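Local structure of hypothetical protein (Legionella pneumophila subsp. pneumophila, 4G2A) at residues I237-Y242 with K292-V297; Y274-R279 with E309-L314. The protein is of unknown function but has been proposed to bind nutrients, pairing a DUF4424 region with a C-terminal YARHG domain. One frame throughout, in Å; residues are numbered along the deposited sequence.

Contact 1. Residues I237-Y242 with K292-V297; sequences ISYVRY and KKWWYV. With SO4 (sulfate ion), chain M.
Val240 presses CG2 onto the face of the Trp295 indole, 3.6 Å from the centroid of the six-membered ring and only 18° off its normal, a clean CH-pi contact. On the other face of the same indole lies CB of Lys293, so the buried ring is clamped between the helix and its own loop. Next to it Tyr239, with CG anti to the backbone N (chi1 168°), lays its ring where both tryptophans meet it from one side. Its CE2 sits 3.5 Å from Trp295 NE1, the two planes slid apart with little overlap, while Trp294 turns its edge toward the Tyr239 face in an offset edge-to-face pair, CZ2 3.7 Å from Tyr239 CG and the planes 60° apart. This aromatic cluster seats the loop between helices 284-291 and 309-321 of the YARHG region against helix 236-250, which follows directly on strand 229-235. Past the rings the contact slackens. Tyr239 OH and Lys293 NZ meet only through a water, 3.2 Å from the hydroxyl and 3.0 Å from the amine, which donates to it. Arg241 turns from the loop and grips a sulfate, probably from the crystallisation liquor, with two N-H groups, NH2 lying 2.7 Å from O4.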
loop_
_atom_site.group_PDB
_atom_site.type_symbol
_atom_site.label_atom_id
_atom_site.label_comp_id
_atom_site.label_asym_id
_atom_site.label_seq_id
_atom_site.Cartn_x
_atom_site.Cartn_y
_atom_site.Cartn_z
ATOM N N ILE A 237 -9.440 -10.975 4.823
ATOM C CA ILE A 237 -10.772 -10.560 5.282
ATOM C C ILE A 237 -11.420 -9.624 4.240
ATOM O O ILE A 237 -12.600 -9.800 3.949
ATOM C CB ILE A 237 -10.710 -9.901 6.703
ATOM C CG1 ILE A 237 -9.930 -10.766 7.737
ATOM C CG2 ILE A 237 -12.081 -9.472 7.200
ATOM C CD1 ILE A 237 -10.672 -11.396 8.859
ATOM N N SER A 238 -10.659 -8.648 3.675
ATOM C CA SER A 238 -11.203 -7.713 2.683
ATOM C C SER A 238 -11.685 -8.440 1.418
ATOM O O SER A 238 -12.682 -8.018 0.833
ATOM C CB SER A 238 -10.183 -6.640 2.309
ATOM O OG SER A 238 -9.804 -5.860 3.430
ATOM N N TYR A 239 -10.981 -9.509 0.990
ATOM C CA TYR A 239 -11.408 -10.272 -0.174
ATOM C C TYR A 239 -12.761 -10.934 0.102
ATOM O O TYR A 239 -13.693 -10.774 -0.684
ATOM C CB TYR A 239 -10.365 -11.321 -0.607
ATOM C CG TYR A 239 -10.932 -12.290 -1.617
ATOM C CD1 TYR A 239 -11.040 -11.944 -2.960
ATOM C CD2 TYR A 239 -11.446 -13.520 -1.218
ATOM C CE1 TYR A 239 -11.626 -12.809 -3.887
ATOM C CE2 TYR A 239 -12.035 -14.389 -2.132
ATOM C CZ TYR A 239 -12.114 -14.033 -3.468
ATOM O OH TYR A 239 -12.686 -14.896 -4.369
ATOM N N VAL A 240 -12.868 -11.660 1.223
ATOM C CA VAL A 240 -14.088 -12.373 1.622
ATOM C C VAL A 240 -15.249 -11.390 1.858
ATOM O O VAL A 240 -16.369 -11.682 1.456
ATOM C CB VAL A 240 -13.818 -13.293 2.847
ATOM C CG1 VAL A 240 -15.091 -14.000 3.330
ATOM C CG2 VAL A 240 -12.752 -14.321 2.508
ATOM N N ARG A 241 -14.993 -10.219 2.436
ATOM C CA ARG A 241 -16.054 -9.246 2.680
ATOM C C ARG A 241 -16.589 -8.601 1.400
ATOM O O ARG A 241 -17.789 -8.625 1.166
ATOM C CB ARG A 241 -15.591 -8.167 3.659
ATOM C CG ARG A 241 -15.479 -8.750 5.041
ATOM C CD ARG A 241 -15.170 -7.751 6.109
ATOM N NE ARG A 241 -15.142 -8.435 7.403
ATOM C CZ ARG A 241 -14.960 -7.823 8.564
ATOM N NH1 ARG A 241 -14.799 -6.505 8.608
ATOM N NH2 ARG A 241 -14.957 -8.520 9.694
ATOM N N TYR A 242 -15.723 -8.075 0.561
ATOM C CA TYR A 242 -16.165 -7.349 -0.616
ATOM C C TYR A 242 -16.449 -8.212 -1.839
ATOM O O TYR A 242 -17.241 -7.782 -2.677
ATOM C CB TYR A 242 -15.153 -6.270 -0.955
ATOM C CG TYR A 242 -15.139 -5.161 0.069
ATOM C CD1 TYR A 242 -14.357 -5.251 1.217
ATOM C CD2 TYR A 242 -15.919 -4.024 -0.102
ATOM C CE1 TYR A 242 -14.312 -4.212 2.145
ATOM C CE2 TYR A 242 -15.882 -2.973 0.816
ATOM C CZ TYR A 242 -15.078 -3.071 1.941
ATOM O OH TYR A 242 -15.062 -2.030 2.845
ATOM N N LYS A 292 -7.021 -25.020 0.031
ATOM C CA LYS A 292 -6.640 -24.522 -1.286
ATOM C C LYS A 292 -6.986 -23.033 -1.497
ATOM O O LYS A 292 -6.710 -22.507 -2.574
ATOM C CB LYS A 292 -7.277 -25.390 -2.389
ATOM C CG LYS A 292 -6.732 -26.825 -2.420
ATOM C CD LYS A 292 -7.198 -27.639 -3.632
ATOM C CE LYS A 292 -8.454 -28.441 -3.371
ATOM N NZ LYS A 292 -8.651 -29.519 -4.380
ATOM N N LYS A 293 -7.564 -22.345 -0.490
ATOM C CA LYS A 293 -7.892 -20.915 -0.601
ATOM C C LYS A 293 -6.750 -20.103 -0.021
ATOM O O LYS A 293 -6.369 -20.330 1.134
ATOM C CB LYS A 293 -9.229 -20.560 0.099
ATOM C CG LYS A 293 -10.498 -21.194 -0.500
ATOM C CD LYS A 293 -10.844 -20.679 -1.890
ATOM C CE LYS A 293 -11.854 -21.564 -2.569
ATOM N NZ LYS A 293 -12.302 -21.004 -3.873
ATOM N N TRP A 294 -6.183 -19.171 -0.825
ATOM C CA TRP A 294 -5.065 -18.312 -0.420
ATOM C C TRP A 294 -5.411 -17.429 0.828
ATOM O O TRP A 294 -4.527 -17.102 1.629
ATOM C CB TRP A 294 -4.621 -17.413 -1.601
ATOM C CG TRP A 294 -5.638 -16.369 -1.991
ATOM C CD1 TRP A 294 -6.592 -16.476 -2.958
ATOM C CD2 TRP A 294 -5.794 -15.058 -1.415
ATOM N NE1 TRP A 294 -7.342 -15.321 -3.016
ATOM C CE2 TRP A 294 -6.894 -14.447 -2.057
ATOM C CE3 TRP A 294 -5.107 -14.340 -0.414
ATOM C CZ2 TRP A 294 -7.323 -13.149 -1.735
ATOM C CZ3 TRP A 294 -5.577 -13.092 -0.049
ATOM C CH2 TRP A 294 -6.641 -12.486 -0.739
ATOM N N TRP A 295 -6.667 -17.004 0.949
ATOM C CA TRP A 295 -7.091 -16.104 2.021
ATOM C C TRP A 295 -7.292 -16.808 3.350
ATOM O O TRP A 295 -7.248 -16.150 4.402
ATOM C CB TRP A 295 -8.377 -15.365 1.639
ATOM C CG TRP A 295 -9.430 -16.210 0.999
ATOM C CD1 TRP A 295 -9.664 -16.356 -0.336
ATOM C CD2 TRP A 295 -10.444 -16.967 1.672
ATOM N NE1 TRP A 295 -10.745 -17.180 -0.541
ATOM C CE2 TRP A 295 -11.269 -17.539 0.677
ATOM C CE3 TRP A 295 -10.767 -17.182 3.030
ATOM C CZ2 TRP A 295 -12.395 -18.311 0.990
ATOM C CZ3 TRP A 295 -11.884 -17.947 3.338
ATOM C CH2 TRP A 295 -12.677 -18.509 2.326
ATOM N N TYR A 296 -7.532 -18.137 3.298
ATOM C CA TYR A 296 -7.772 -18.942 4.473
ATOM C C TYR A 296 -6.486 -19.306 5.172
ATOM O O TYR A 296 -5.582 -19.929 4.598
ATOM C CB TYR A 296 -8.584 -20.199 4.147
ATOM C CG TYR A 296 -8.802 -21.095 5.346
ATOM C CD1 TYR A 296 -9.784 -20.804 6.293
ATOM C CD2 TYR A 296 -8.026 -22.234 5.539
ATOM C CE1 TYR A 296 -10.000 -21.637 7.389
ATOM C CE2 TYR A 296 -8.233 -23.072 6.629
ATOM C CZ TYR A 296 -9.222 -22.772 7.549
ATOM O OH TYR A 296 -9.411 -23.602 8.626
ATOM N N VAL A 297 -6.457 -18.949 6.455
ATOM C CA VAL A 297 -5.380 -19.187 7.407
ATOM C C VAL A 297 -6.061 -19.727 8.671
ATOM O O VAL A 297 -6.891 -19.014 9.238
ATOM C CB VAL A 297 -4.547 -17.881 7.647
ATOM C CG1 VAL A 297 -3.642 -17.990 8.871
ATOM C CG2 VAL A 297 -3.729 -17.523 6.417
HETATM S S SO4 M . -15.646 -5.939 12.416
HETATM O O1 SO4 M . -16.924 -5.851 13.140
HETATM O O2 SO4 M . -15.729 -5.144 11.177
HETATM O O3 SO4 M . -14.552 -5.418 13.261
HETATM O O4 SO4 M . -15.385 -7.348 12.093
HETATM O O HOH W 1 -12.554 -18.023 -3.549
#

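Contact 2. Residues Y274-R279 with E309-L314; sequences YAQYGR and EEDKKL. With SO4 (sulfate ion), chain C.
Asp311 OD2 is gripped by two donors: Tyr277 OH, at a short 2.5 Å, and the backbone N of Asn308, just before helix 309-321. The tyrosine belongs to Tyr274-Gly278, Tyr-Ala-Gln-Tyr-Gly, the counterpart of the Tyr-Ala-Arg-His-Gly signature that gives the YARHG domain its name. A type I turn from Ala275 to Gly278 puts Gln276 and Tyr277 side by side, both reaching for the one carboxylate. The phenol hydrogen goes to the syn lone pair of OD2, and the oxygen lies at the edge of the tyrosine ring, near its plane. Gln276, extended after CG swings anti to the backbone N (chi1 -172°), brings NE2 to 3.1 Å from Asp311 OD1. That N-H bond is almost straight at 176°; it leaves in the plane of the amide but meets OD1 from above the carboxylate plane, the two groups being nearly perpendicular (88°). NE2 also bonds Ile273 O, and OE1 accepts from Arg241 NE, so both ends of the amide are tied and its flip is fixed. Arg241 NH2 reaches Tyr277 OH as well; this nearby positive charge probably favours a charged carboxylate in so buried a place. Gln276 CG rests 4.2 Å above the centre of the Tyr277 ring. Arg279 NH1 makes two weak bonds to a sulfate, probably from the crystallisation liquor, that Gln282 N and Ser283 OG also hold, its O3 lying 3.0 Å from NH1.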
loop_
_atom_site.group_PDB
_atom_site.type_symbol
_atom_site.label_atom_id
_atom_site.label_comp_id
_atom_site.label_asym_id
_atom_site.label_seq_id
_atom_site.Cartn_x
_atom_site.Cartn_y
_atom_site.Cartn_z
ATOM N N TYR A 274 -17.443 -18.173 8.143
ATOM C CA TYR A 274 -16.679 -18.576 9.323
ATOM C C TYR A 274 -15.181 -18.724 9.027
ATOM O O TYR A 274 -14.370 -18.442 9.902
ATOM C CB TYR A 274 -17.209 -19.927 9.838
ATOM C CG TYR A 274 -18.675 -19.930 10.190
ATOM C CD1 TYR A 274 -19.108 -19.545 11.454
ATOM C CD2 TYR A 274 -19.627 -20.400 9.289
ATOM C CE1 TYR A 274 -20.451 -19.604 11.807
ATOM C CE2 TYR A 274 -20.984 -20.418 9.616
ATOM C CZ TYR A 274 -21.390 -20.021 10.879
ATOM O OH TYR A 274 -22.715 -20.050 11.241
ATOM N N ALA A 275 -14.828 -19.221 7.810
ATOM C CA ALA A 275 -13.453 -19.454 7.312
ATOM C C ALA A 275 -12.680 -18.149 7.215
ATOM O O ALA A 275 -11.452 -18.142 7.288
ATOM C CB ALA A 275 -13.498 -20.129 5.961
ATOM N N GLN A 276 -13.431 -17.048 7.069
ATOM C CA GLN A 276 -13.045 -15.632 7.056
ATOM C C GLN A 276 -12.195 -15.315 8.299
ATOM O O GLN A 276 -11.250 -14.544 8.208
ATOM C CB GLN A 276 -14.365 -14.792 7.085
ATOM C CG GLN A 276 -14.224 -13.287 6.883
ATOM C CD GLN A 276 -15.442 -12.469 7.276
ATOM O OE1 GLN A 276 -15.343 -11.256 7.521
ATOM N NE2 GLN A 276 -16.615 -13.086 7.365
ATOM N N TYR A 277 -12.544 -15.920 9.459
ATOM C CA TYR A 277 -11.874 -15.689 10.741
ATOM C C TYR A 277 -10.945 -16.850 11.151
ATOM O O TYR A 277 -10.383 -16.853 12.246
ATOM C CB TYR A 277 -12.935 -15.420 11.826
ATOM C CG TYR A 277 -13.867 -14.280 11.461
ATOM C CD1 TYR A 277 -13.407 -12.964 11.418
ATOM C CD2 TYR A 277 -15.198 -14.519 11.128
ATOM C CE1 TYR A 277 -14.249 -11.915 11.063
ATOM C CE2 TYR A 277 -16.046 -13.480 10.762
ATOM C CZ TYR A 277 -15.570 -12.175 10.749
ATOM O OH TYR A 277 -16.381 -11.121 10.408
ATOM N N GLY A 278 -10.788 -17.814 10.266
ATOM C CA GLY A 278 -9.896 -18.943 10.486
ATOM C C GLY A 278 -10.439 -20.107 11.282
ATOM O O GLY A 278 -9.667 -20.785 11.968
ATOM N N ARG A 279 -11.756 -20.387 11.159
ATOM C CA ARG A 279 -12.367 -21.531 11.828
ATOM C C ARG A 279 -11.728 -22.799 11.290
ATOM O O ARG A 279 -11.438 -22.868 10.099
ATOM C CB ARG A 279 -13.879 -21.552 11.594
ATOM C CG ARG A 279 -14.598 -22.662 12.366
ATOM C CD ARG A 279 -15.977 -22.889 11.817
ATOM N NE ARG A 279 -16.704 -23.882 12.598
ATOM C CZ ARG A 279 -16.670 -25.188 12.368
ATOM N NH1 ARG A 279 -15.927 -25.677 11.386
ATOM N NH2 ARG A 279 -17.367 -26.018 13.131
ATOM N N GLU A 309 -22.143 -8.014 12.217
ATOM C CA GLU A 309 -23.537 -7.798 11.812
ATOM C C GLU A 309 -23.788 -8.204 10.355
ATOM O O GLU A 309 -24.847 -8.755 10.069
ATOM C CB GLU A 309 -23.952 -6.334 12.062
ATOM C CG GLU A 309 -24.110 -6.032 13.549
ATOM C CD GLU A 309 -24.389 -4.594 13.953
ATOM O OE1 GLU A 309 -25.208 -3.927 13.277
ATOM O OE2 GLU A 309 -23.834 -4.155 14.988
ATOM N N GLU A 310 -22.810 -7.969 9.449
ATOM C CA GLU A 310 -22.912 -8.325 8.028
ATOM C C GLU A 310 -22.994 -9.841 7.858
ATOM O O GLU A 310 -23.843 -10.321 7.106
ATOM C CB GLU A 310 -21.728 -7.757 7.216
ATOM C CG GLU A 310 -21.769 -6.256 6.970
ATOM C CD GLU A 310 -21.537 -5.394 8.193
ATOM O OE1 GLU A 310 -20.395 -5.383 8.707
ATOM O OE2 GLU A 310 -22.511 -4.760 8.659
ATOM N N ASP A 311 -22.122 -10.585 8.571
ATOM C CA ASP A 311 -22.053 -12.048 8.594
ATOM C C ASP A 311 -23.384 -12.637 9.007
ATOM O O ASP A 311 -23.930 -13.459 8.289
ATOM C CB ASP A 311 -20.965 -12.512 9.573
ATOM C CG ASP A 311 -19.563 -11.979 9.314
ATOM O OD1 ASP A 311 -19.266 -11.598 8.155
ATOM O OD2 ASP A 311 -18.772 -11.918 10.268
ATOM N N LYS A 312 -23.918 -12.175 10.143
ATOM C CA LYS A 312 -25.202 -12.567 10.735
ATOM C C LYS A 312 -26.382 -12.283 9.764
ATOM O O LYS A 312 -27.242 -13.151 9.609
ATOM C CB LYS A 312 -25.403 -11.857 12.083
ATOM C CG LYS A 312 -24.391 -12.312 13.121
ATOM C CD LYS A 312 -24.270 -11.363 14.289
ATOM C CE LYS A 312 -23.260 -11.886 15.286
ATOM N NZ LYS A 312 -22.814 -10.837 16.242
ATOM N N LYS A 313 -26.377 -11.122 9.065
ATOM C CA LYS A 313 -27.397 -10.778 8.052
ATOM C C LYS A 313 -27.366 -11.767 6.881
ATOM O O LYS A 313 -28.430 -12.171 6.403
ATOM C CB LYS A 313 -27.234 -9.341 7.527
ATOM C CG LYS A 313 -27.765 -8.274 8.457
ATOM C CD LYS A 313 -27.531 -6.880 7.882
ATOM C CE LYS A 313 -28.181 -5.826 8.740
ATOM N NZ LYS A 313 -28.106 -4.481 8.115
ATOM N N LEU A 314 -26.158 -12.181 6.435
ATOM C CA LEU A 314 -26.038 -13.162 5.348
ATOM C C LEU A 314 -26.540 -14.539 5.802
ATOM O O LEU A 314 -27.285 -15.188 5.051
ATOM C CB LEU A 314 -24.619 -13.248 4.769
ATOM C CG LEU A 314 -24.445 -14.149 3.519
ATOM C CD1 LEU A 314 -25.519 -13.895 2.453
ATOM C CD2 LEU A 314 -23.064 -13.963 2.915
HETATM S S SO4 C . -16.701 -28.965 10.244
HETATM O O1 SO4 C . -15.794 -28.879 11.390
HETATM O O2 SO4 C . -17.394 -30.248 10.275
HETATM O O3 SO4 C . -17.646 -27.880 10.347
HETATM O O4 SO4 C . -16.017 -28.845 8.974
#

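Overall arrangement
The centres of contact 1 and contact 2 lie about 11 Å apart, on the same side of the chain's centre, in the helical C-terminal part. Their segments alternate along the chain: 237-242, 274-279, 292-297, 309-314. In space the turn after helix 263-275 touches all the others: helix 236-250 through Gln276 and Arg241, the 292-297 loop through a probable hydrogen bond of 2.6 Å from Tyr296 OH to Arg279 O, and helix 309-321 in contact 2. Contact 1, aromatic and nearer the strands, joins the loop to the helix leading out of the beta region. So the turn carrying the family signature has helix 236-250, the 292-297 loop and the last helix as direct neighbours.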